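Local coordinates for protein endoglucanase (Uncultured bacterium, PDB 3X17) that probably hydrolyses internal beta-1,4-glucosidic bonds of cellulose, as a family 9 endoglucanase with an N-terminal Ig-like domain and an (alpha/alpha)6-barrel domain, at residues A191-E199 with M284-F292; L233-V243 with T275-A283. All coordinates share one frame; numbering follows the deposited sequence.

Contact 1 of 2, residues A191-E199 with M284-F292; sequences AAQLLKAYE and MAARIFAPF
L195 and E199 of helix 184-200 pack against M284 and I288 of helix 272-288 in a buried helix-helix contact of the (alpha/alpha)6 barrel. The helices run in roughly the same direction: the axes of 191-199 and 284-288 are inclined at 26° and approach to 10.4 Å. L195 points at the partner and fills the middle. Its CD1 lies 3.8 Å from M284 CB and also meets A285. Its CD2 reaches CE1 of the F289 ring. I288 comes in from the other helix and lays CD1 3.7 Å from L195 CB, while its CG2 branch turns to CD2 of the Y198 ring. M284 closes the end near A192. Its chain bends at the last torsion (chi3 81°), which brings CE to 3.3 Å from the carbonyl O of A192. Helix 337-351 adds W342 against both M284 and A192.

At the other end the apolar layer gives way to charge. The E199 chain is extended, with CG anti to the backbone N (chi1 -169°), and carries its carboxylate across the R287 side chain. Carboxylate and guanidinium are nearly coplanar. R287 NH1 donates to the syn lone pair of E199 OE2 at 3.1 Å. R287 NH1 also lies 2.9 Å from E199 OE1, within the same salt bridge. K196 NZ approaches E199 OE1 from above the carboxylate plane, at 2.7 Å. The carboxylate thus takes both cations at once, and K196, E199 and R287 form one salt-bridge network. Both cations have further acid partners: R287 NH2 pairs with E346, and K196 NZ with D386. In the loop that follows, F292 meets Y198 from the opposite direction, and the Y198 OH sits at the edge of the F292 ring, 3.2 Å from F292 CZ.

Contact 2 of 2, residues L233-V243 with T275-A283; sequences LFRMQRPDGAV and TAKAAAAWA
W282 of helix 272-288 reaches from its backbone to the turn that follows helix 221-235, and its indole lies among F234, L233, Q237 and V243. From CB, CG lies anti to the carbonyl carbon, which turns the indole toward the end of helix 221-235. At the five-membered ring, CD1, NE1 and CE2 lie under F234. Atom CE1 of F234 stands over this face, 3.2 Å from W282 NE1. The two rings are nearly parallel, with planes at 20°, but they are slid apart and barely overlap. The opposite face carries the helix's own backbone at A278 C. Further out, the ring edge at W282 CZ2 meets the backbone of L233, 3.5 Å from L233 C, and L233 CB touches the same atom.

The helices joined here belong to the (alpha/alpha)6 barrel, and the link between them turns back through a type I turn, R238 to G241, toward strand 243-249. At the tip of the indole, CZ3 and CH2 meet the Q237 amide, whose plane is inclined at 41° to the ring. Q237 NE2 also donates to G241 O at 3.0 Å, and it has a further acceptor in A303 O of helix 294-312. W282 CH2 touches V243 CG2 as well, at 4.0 Å. With an alanine here in place of W282, F234 is likely to lose its ring partner and a gap to open between L233, Q237 and V243.

Nearer the start of the helix, A278 CB meets V243 CG2 and L233 CD1. One turn earlier, V243 N donates to T275 OG1 at 3.0 Å, with an N-H...O angle of 148°. That hydroxyl is also hydrogen-bonded to T271 O.

Both contacts are buried, and both use helix 272-288. Contact 2 takes its earlier turns and contact 1 its C-terminal end. Contact 1 pairs it with helix 184-200, and contact 2 with the end of helix 221-235 and the loop after it. In sequence, contact 2 is nested inside the loop closed by contact 1. Their centres are about 16 Å apart, and contact 1 is nearer the centre of the chain. The two touch where L195 CD1 packs against A281 O at 3.7 Å. Contact 1 combines aliphatic packing with a salt-bridge network. Contact 2 has no ion pair across it and relies on an offset aromatic pair, aliphatic contacts round it and one backbone-to-hydroxyl bond.

Contact 1 of 2, residues A191-E199 with M284-F292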
loop_
_atom_site.group_PDB
_atom_site.type_symbol
_atom_site.label_atom_id
_atom_site.label_comp_id
_atom_site.label_asym_id
_atom_site.label_seq_id
_atom_site.Cartn_x
_atom_site.Cartn_y
_atom_site.Cartn_z
ATOM N N ALA A 191 2.589 -8.680 -3.223
ATOM C CA ALA A 191 2.092 -9.431 -4.381
ATOM C C ALA A 191 0.648 -9.918 -4.149
ATOM O O ALA A 191 -0.218 -9.817 -5.040
ATOM C CB ALA A 191 3.005 -10.584 -4.696
ATOM N N ALA A 192 0.385 -10.379 -2.931
ATOM C CA ALA A 192 -0.967 -10.848 -2.545
ATOM C C ALA A 192 -1.975 -9.733 -2.710
ATOM O O ALA A 192 -3.093 -9.978 -3.147
ATOM C CB ALA A 192 -0.981 -11.337 -1.100
ATOM N N GLN A 193 -1.608 -8.524 -2.287
ATOM C CA GLN A 193 -2.533 -7.410 -2.346
ATOM C C GLN A 193 -2.780 -6.901 -3.775
ATOM O O GLN A 193 -3.907 -6.583 -4.132
ATOM C CB GLN A 193 -2.130 -6.271 -1.406
ATOM C CG GLN A 193 -2.256 -6.576 0.065
ATOM C CD GLN A 193 -1.686 -5.457 0.941
ATOM O OE1 GLN A 193 -2.401 -4.550 1.357
ATOM N NE2 GLN A 193 -0.399 -5.545 1.249
ATOM N N LEU A 194 -1.759 -6.876 -4.618
ATOM C CA LEU A 194 -2.010 -6.589 -6.035
ATOM C C LEU A 194 -2.915 -7.662 -6.644
ATOM O O LEU A 194 -3.817 -7.364 -7.439
ATOM C CB LEU A 194 -0.701 -6.458 -6.824
ATOM C CG LEU A 194 0.322 -5.437 -6.296
ATOM C CD1 LEU A 194 1.599 -5.491 -7.172
ATOM C CD2 LEU A 194 -0.216 -3.980 -6.240
ATOM N N LEU A 195 -2.718 -8.905 -6.230
ATOM C CA LEU A 195 -3.496 -9.994 -6.796
ATOM C C LEU A 195 -4.968 -9.793 -6.452
ATOM O O LEU A 195 -5.852 -10.011 -7.285
ATOM C CB LEU A 195 -3.031 -11.352 -6.246
ATOM C CG LEU A 195 -1.861 -12.026 -6.972
ATOM C CD1 LEU A 195 -1.419 -13.233 -6.153
ATOM C CD2 LEU A 195 -2.240 -12.470 -8.393
ATOM N N LYS A 196 -5.222 -9.369 -5.218
ATOM C CA LYS A 196 -6.589 -9.199 -4.725
ATOM C C LYS A 196 -7.251 -8.018 -5.406
ATOM O O LYS A 196 -8.452 -8.037 -5.649
ATOM C CB LYS A 196 -6.546 -8.966 -3.208
ATOM C CG LYS A 196 -7.821 -9.280 -2.494
ATOM C CD LYS A 196 -8.267 -10.722 -2.745
ATOM C CE LYS A 196 -9.784 -10.807 -2.557
ATOM N NZ LYS A 196 -10.295 -12.114 -3.082
ATOM N N ALA A 197 -6.490 -6.936 -5.603
ATOM C CA ALA A 197 -6.958 -5.823 -6.410
ATOM C C ALA A 197 -7.453 -6.328 -7.770
ATOM O O ALA A 197 -8.491 -5.880 -8.264
ATOM C CB ALA A 197 -5.853 -4.795 -6.611
ATOM N N TYR A 198 -6.640 -7.145 -8.424
ATOM C CA TYR A 198 -7.005 -7.613 -9.733
ATOM C C TYR A 198 -8.221 -8.521 -9.664
ATOM O O TYR A 198 -9.149 -8.369 -10.437
ATOM C CB TYR A 198 -5.868 -8.335 -10.450
ATOM C CG TYR A 198 -6.372 -9.006 -11.724
ATOM C CD1 TYR A 198 -6.551 -8.262 -12.902
ATOM C CD2 TYR A 198 -6.839 -10.317 -11.701
ATOM C CE1 TYR A 198 -7.058 -8.852 -14.054
ATOM C CE2 TYR A 198 -7.412 -10.898 -12.833
ATOM C CZ TYR A 198 -7.520 -10.160 -13.993
ATOM O OH TYR A 198 -8.056 -10.745 -15.093
ATOM N N GLU A 199 -8.229 -9.430 -8.701
ATOM C CA GLU A 199 -9.320 -10.385 -8.541
ATOM C C GLU A 199 -10.678 -9.703 -8.333
ATOM O O GLU A 199 -11.677 -10.127 -8.880
ATOM C CB GLU A 199 -9.032 -11.300 -7.342
ATOM C CG GLU A 199 -9.973 -12.495 -7.239
ATOM C CD GLU A 199 -9.444 -13.542 -6.295
ATOM O OE1 GLU A 199 -8.979 -13.178 -5.184
ATOM O OE2 GLU A 199 -9.514 -14.742 -6.643
ATOM N N MET A 284 -2.607 -18.090 -3.863
ATOM C CA MET A 284 -3.414 -17.080 -4.547
ATOM C C MET A 284 -3.152 -16.996 -6.053
ATOM O O MET A 284 -4.070 -16.823 -6.826
ATOM C CB MET A 284 -3.242 -15.705 -3.904
ATOM C CG MET A 284 -3.960 -15.584 -2.586
ATOM S SD MET A 284 -3.483 -14.071 -1.737
ATOM C CE MET A 284 -4.540 -12.900 -2.599
ATOM N N ALA A 285 -1.886 -16.981 -6.455
ATOM C CA ALA A 285 -1.553 -16.796 -7.868
ATOM C C ALA A 285 -2.004 -18.018 -8.647
ATOM O O ALA A 285 -2.365 -17.916 -9.830
ATOM C CB ALA A 285 -0.047 -16.585 -8.048
ATOM N N ALA A 286 -1.922 -19.178 -7.999
ATOM C CA ALA A 286 -2.357 -20.418 -8.634
ATOM C C ALA A 286 -3.833 -20.306 -9.040
ATOM O O ALA A 286 -4.221 -20.781 -10.103
ATOM C CB ALA A 286 -2.133 -21.609 -7.703
ATOM N N ARG A 287 -4.631 -19.672 -8.218
ATOM C CA ARG A 287 -6.030 -19.515 -8.478
ATOM C C ARG A 287 -6.227 -18.455 -9.529
ATOM O O ARG A 287 -7.012 -18.606 -10.406
ATOM C CB ARG A 287 -6.776 -19.143 -7.198
ATOM C CG ARG A 287 -8.155 -18.586 -7.387
ATOM C CD ARG A 287 -8.430 -17.436 -6.463
ATOM N NE ARG A 287 -8.029 -17.778 -5.141
ATOM C CZ ARG A 287 -7.671 -16.945 -4.182
ATOM N NH1 ARG A 287 -7.680 -15.658 -4.338
ATOM N NH2 ARG A 287 -7.326 -17.449 -3.037
ATOM N N ILE A 288 -5.492 -17.382 -9.429
ATOM C CA ILE A 288 -5.793 -16.220 -10.235
ATOM C C ILE A 288 -5.201 -16.321 -11.649
ATOM O O ILE A 288 -5.778 -15.784 -12.603
ATOM C CB ILE A 288 -5.367 -14.923 -9.501
ATOM C CG1 ILE A 288 -6.301 -14.643 -8.330
ATOM C CG2 ILE A 288 -5.364 -13.736 -10.413
ATOM C CD1 ILE A 288 -5.746 -13.616 -7.366
ATOM N N PHE A 289 -4.057 -16.995 -11.798
ATOM C CA PHE A 289 -3.358 -17.012 -13.101
ATOM C C PHE A 289 -3.907 -18.137 -13.959
ATOM O O PHE A 289 -3.452 -18.318 -15.081
ATOM C CB PHE A 289 -1.837 -17.232 -12.943
ATOM C CG PHE A 289 -1.057 -15.976 -12.726
ATOM C CD1 PHE A 289 -0.933 -15.435 -11.451
ATOM C CD2 PHE A 289 -0.410 -15.348 -13.797
ATOM C CE1 PHE A 289 -0.230 -14.247 -11.244
ATOM C CE2 PHE A 289 0.301 -14.158 -13.598
ATOM C CZ PHE A 289 0.415 -13.629 -12.309
ATOM N N ALA A 290 -4.774 -18.972 -13.382
ATOM C CA ALA A 290 -5.234 -20.180 -14.072
ATOM C C ALA A 290 -5.783 -19.961 -15.502
ATOM O O ALA A 290 -5.421 -20.703 -16.401
ATOM C CB ALA A 290 -6.231 -20.971 -13.216
ATOM N N PRO A 291 -6.592 -18.905 -15.730
ATOM C CA PRO A 291 -7.092 -18.668 -17.103
ATOM C C PRO A 291 -6.043 -18.104 -18.070
ATOM O O PRO A 291 -6.298 -18.046 -19.261
ATOM C CB PRO A 291 -8.217 -17.633 -16.912
ATOM C CG PRO A 291 -8.489 -17.603 -15.405
ATOM C CD PRO A 291 -7.184 -17.973 -14.756
ATOM N N PHE A 292 -4.907 -17.626 -17.564
ATOM C CA PHE A 292 -3.951 -16.943 -18.410
ATOM C C PHE A 292 -2.724 -17.778 -18.710
ATOM O O PHE A 292 -2.213 -17.729 -19.814
ATOM C CB PHE A 292 -3.538 -15.597 -17.812
ATOM C CG PHE A 292 -4.688 -14.702 -17.525
ATOM C CD1 PHE A 292 -5.396 -14.101 -18.572
ATOM C CD2 PHE A 292 -5.120 -14.504 -16.209
ATOM C CE1 PHE A 292 -6.458 -13.258 -18.309
ATOM C CE2 PHE A 292 -6.226 -13.705 -15.935
ATOM C CZ PHE A 292 -6.893 -13.066 -16.986
#

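Contact 2 of 2, residues L233-V243 with T275-A283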
loop_
_atom_site.group_PDB
_atom_site.type_symbol
_atom_site.label_atom_id
_atom_site.label_comp_id
_atom_site.label_asym_id
_atom_site.label_seq_id
_atom_site.Cartn_x
_atom_site.Cartn_y
_atom_site.Cartn_z
ATOM N N LEU A 233 10.466 -14.649 -5.498
ATOM C CA LEU A 233 10.141 -15.602 -4.434
ATOM C C LEU A 233 10.557 -17.059 -4.717
ATOM O O LEU A 233 11.066 -17.738 -3.815
ATOM C CB LEU A 233 8.647 -15.539 -4.051
ATOM C CG LEU A 233 8.096 -14.226 -3.471
ATOM C CD1 LEU A 233 6.686 -14.436 -2.857
ATOM C CD2 LEU A 233 9.072 -13.577 -2.420
ATOM N N PHE A 234 10.276 -17.571 -5.924
ATOM C CA PHE A 234 10.754 -18.901 -6.295
ATOM C C PHE A 234 12.273 -19.029 -6.048
ATOM O O PHE A 234 12.731 -20.030 -5.493
ATOM C CB PHE A 234 10.447 -19.249 -7.769
ATOM C CG PHE A 234 8.977 -19.390 -8.080
ATOM C CD1 PHE A 234 8.101 -20.004 -7.178
ATOM C CD2 PHE A 234 8.486 -18.987 -9.321
ATOM C CE1 PHE A 234 6.736 -20.109 -7.474
ATOM C CE2 PHE A 234 7.143 -19.190 -9.668
ATOM C CZ PHE A 234 6.263 -19.731 -8.736
ATOM N N ARG A 235 13.043 -18.023 -6.462
ATOM C CA ARG A 235 14.518 -18.107 -6.358
ATOM C C ARG A 235 14.936 -18.039 -4.891
ATOM O O ARG A 235 16.062 -18.409 -4.546
ATOM C CB ARG A 235 15.191 -17.002 -7.180
ATOM C CG ARG A 235 14.769 -16.957 -8.681
ATOM C CD ARG A 235 15.304 -15.706 -9.412
ATOM N NE ARG A 235 14.719 -15.599 -10.749
ATOM C CZ ARG A 235 13.807 -14.691 -11.147
ATOM N NH1 ARG A 235 13.514 -13.598 -10.428
ATOM N NH2 ARG A 235 13.260 -14.822 -12.345
ATOM N N MET A 236 14.054 -17.510 -4.040
ATOM C CA MET A 236 14.307 -17.420 -2.594
ATOM C C MET A 236 13.852 -18.677 -1.833
ATOM O O MET A 236 13.852 -18.713 -0.591
ATOM C CB MET A 236 13.628 -16.187 -2.006
ATOM C CG MET A 236 14.266 -14.847 -2.405
ATOM S SD MET A 236 15.995 -14.690 -1.833
ATOM C CE MET A 236 15.772 -14.015 -0.154
ATOM N N GLN A 237 13.437 -19.691 -2.578
ATOM C CA GLN A 237 12.965 -20.907 -1.970
ATOM C C GLN A 237 13.990 -22.035 -2.051
ATOM O O GLN A 237 14.499 -22.382 -3.106
ATOM C CB GLN A 237 11.600 -21.363 -2.527
ATOM C CG GLN A 237 10.917 -22.424 -1.636
ATOM C CD GLN A 237 9.620 -22.996 -2.241
ATOM O OE1 GLN A 237 9.459 -23.047 -3.469
ATOM N NE2 GLN A 237 8.697 -23.447 -1.372
ATOM N N ARG A 238 14.134 -22.713 -0.932
ATOM C CA ARG A 238 15.109 -23.762 -0.762
ATOM C C ARG A 238 14.370 -25.063 -1.085
ATOM O O ARG A 238 13.146 -25.123 -0.923
ATOM C CB ARG A 238 15.501 -23.697 0.707
ATOM C CG ARG A 238 16.719 -24.398 1.106
ATOM C CD ARG A 238 16.453 -24.927 2.493
ATOM N NE ARG A 238 16.996 -24.048 3.486
ATOM C CZ ARG A 238 16.872 -24.229 4.795
ATOM N NH1 ARG A 238 16.033 -25.138 5.292
ATOM N NH2 ARG A 238 17.559 -23.449 5.598
ATOM N N PRO A 239 15.086 -26.106 -1.552
ATOM C CA PRO A 239 14.336 -27.233 -2.089
ATOM C C PRO A 239 13.443 -27.933 -1.069
ATOM O O PRO A 239 12.515 -28.648 -1.454
ATOM C CB PRO A 239 15.441 -28.192 -2.571
ATOM C CG PRO A 239 16.567 -27.284 -2.927
ATOM C CD PRO A 239 16.528 -26.214 -1.855
ATOM N N ASP A 240 13.694 -27.737 0.222
ATOM C CA ASP A 240 12.799 -28.345 1.195
ATOM C C ASP A 240 11.510 -27.509 1.347
ATOM O O ASP A 240 10.560 -27.949 1.988
ATOM C CB ASP A 240 13.502 -28.633 2.539
ATOM C CG ASP A 240 14.009 -27.368 3.231
ATOM O OD1 ASP A 240 13.997 -26.288 2.610
ATOM O OD2 ASP A 240 14.508 -27.480 4.366
ATOM N N GLY A 241 11.465 -26.338 0.693
ATOM C CA GLY A 241 10.253 -25.497 0.709
ATOM C C GLY A 241 10.375 -24.289 1.592
ATOM O O GLY A 241 9.594 -23.342 1.464
ATOM N N ALA A 242 11.427 -24.231 2.407
ATOM C CA ALA A 242 11.659 -23.044 3.228
ATOM C C ALA A 242 12.075 -21.831 2.372
ATOM O O ALA A 242 12.634 -21.994 1.305
ATOM C CB ALA A 242 12.719 -23.333 4.317
ATOM N N VAL A 243 11.788 -20.622 2.846
ATOM C CA VAL A 243 12.012 -19.409 2.058
ATOM C C VAL A 243 12.922 -18.435 2.806
ATOM O O VAL A 243 12.719 -18.184 3.998
ATOM C CB VAL A 243 10.674 -18.707 1.664
ATOM C CG1 VAL A 243 10.930 -17.410 0.865
ATOM C CG2 VAL A 243 9.821 -19.649 0.836
ATOM N N THR A 275 8.126 -18.230 4.844
ATOM C CA THR A 275 7.776 -19.440 4.130
ATOM C C THR A 275 6.234 -19.505 3.931
ATOM O O THR A 275 5.725 -19.756 2.822
ATOM C CB THR A 275 8.319 -20.678 4.897
ATOM O OG1 THR A 275 9.753 -20.599 4.993
ATOM C CG2 THR A 275 7.936 -21.957 4.205
ATOM N N ALA A 276 5.504 -19.148 4.982
ATOM C CA ALA A 276 4.029 -19.185 4.961
ATOM C C ALA A 276 3.446 -18.030 4.109
ATOM O O ALA A 276 2.560 -18.252 3.286
ATOM C CB ALA A 276 3.490 -19.112 6.412
ATOM N N LYS A 277 3.978 -16.819 4.260
ATOM C CA LYS A 277 3.588 -15.717 3.374
ATOM C C LYS A 277 3.782 -16.066 1.897
ATOM O O LYS A 277 2.893 -15.843 1.082
ATOM C CB LYS A 277 4.353 -14.436 3.672
ATOM C CG LYS A 277 3.865 -13.651 4.884
ATOM C CD LYS A 277 4.871 -12.542 5.196
ATOM C CE LYS A 277 4.347 -11.527 6.204
ATOM N NZ LYS A 277 4.646 -12.001 7.597
ATOM N N ALA A 278 4.896 -16.713 1.560
ATOM C CA ALA A 278 5.139 -17.003 0.159
ATOM C C ALA A 278 4.185 -18.100 -0.282
ATOM O O ALA A 278 3.642 -18.047 -1.373
ATOM C CB ALA A 278 6.591 -17.422 -0.054
ATOM N N ALA A 279 3.955 -19.081 0.586
ATOM C CA ALA A 279 2.930 -20.086 0.321
ATOM C C ALA A 279 1.603 -19.437 -0.006
ATOM O O ALA A 279 0.957 -19.814 -0.968
ATOM C CB ALA A 279 2.768 -21.096 1.517
ATOM N N ALA A 280 1.185 -18.479 0.808
ATOM C CA ALA A 280 -0.131 -17.866 0.634
ATOM C C ALA A 280 -0.195 -17.129 -0.714
ATOM O O ALA A 280 -1.125 -17.315 -1.506
ATOM C CB ALA A 280 -0.455 -16.914 1.813
ATOM N N ALA A 281 0.834 -16.359 -1.013
ATOM C CA ALA A 281 0.807 -15.539 -2.223
ATOM C C ALA A 281 0.826 -16.411 -3.458
ATOM O O ALA A 281 0.051 -16.182 -4.393
ATOM C CB ALA A 281 1.959 -14.550 -2.238
ATOM N N TRP A 282 1.666 -17.442 -3.436
ATOM C CA TRP A 282 1.732 -18.411 -4.524
ATOM C C TRP A 282 0.397 -19.147 -4.716
ATOM O O TRP A 282 0.033 -19.473 -5.841
ATOM C CB TRP A 282 2.794 -19.471 -4.257
ATOM C CG TRP A 282 4.191 -19.014 -4.445
ATOM C CD1 TRP A 282 4.654 -18.103 -5.365
ATOM C CD2 TRP A 282 5.336 -19.457 -3.704
ATOM N NE1 TRP A 282 6.008 -17.916 -5.198
ATOM C CE2 TRP A 282 6.461 -18.775 -4.227
ATOM C CE3 TRP A 282 5.513 -20.326 -2.622
ATOM C CZ2 TRP A 282 7.747 -18.955 -3.716
ATOM C CZ3 TRP A 282 6.803 -20.490 -2.097
ATOM C CH2 TRP A 282 7.896 -19.834 -2.658
ATOM N N ALA A 283 -0.218 -19.588 -3.626
ATOM C CA ALA A 283 -1.518 -20.280 -3.744
ATOM C C ALA A 283 -2.597 -19.348 -4.304
ATOM O O ALA A 283 -3.437 -19.767 -5.096
ATOM C CB ALA A 283 -1.956 -20.858 -2.420
#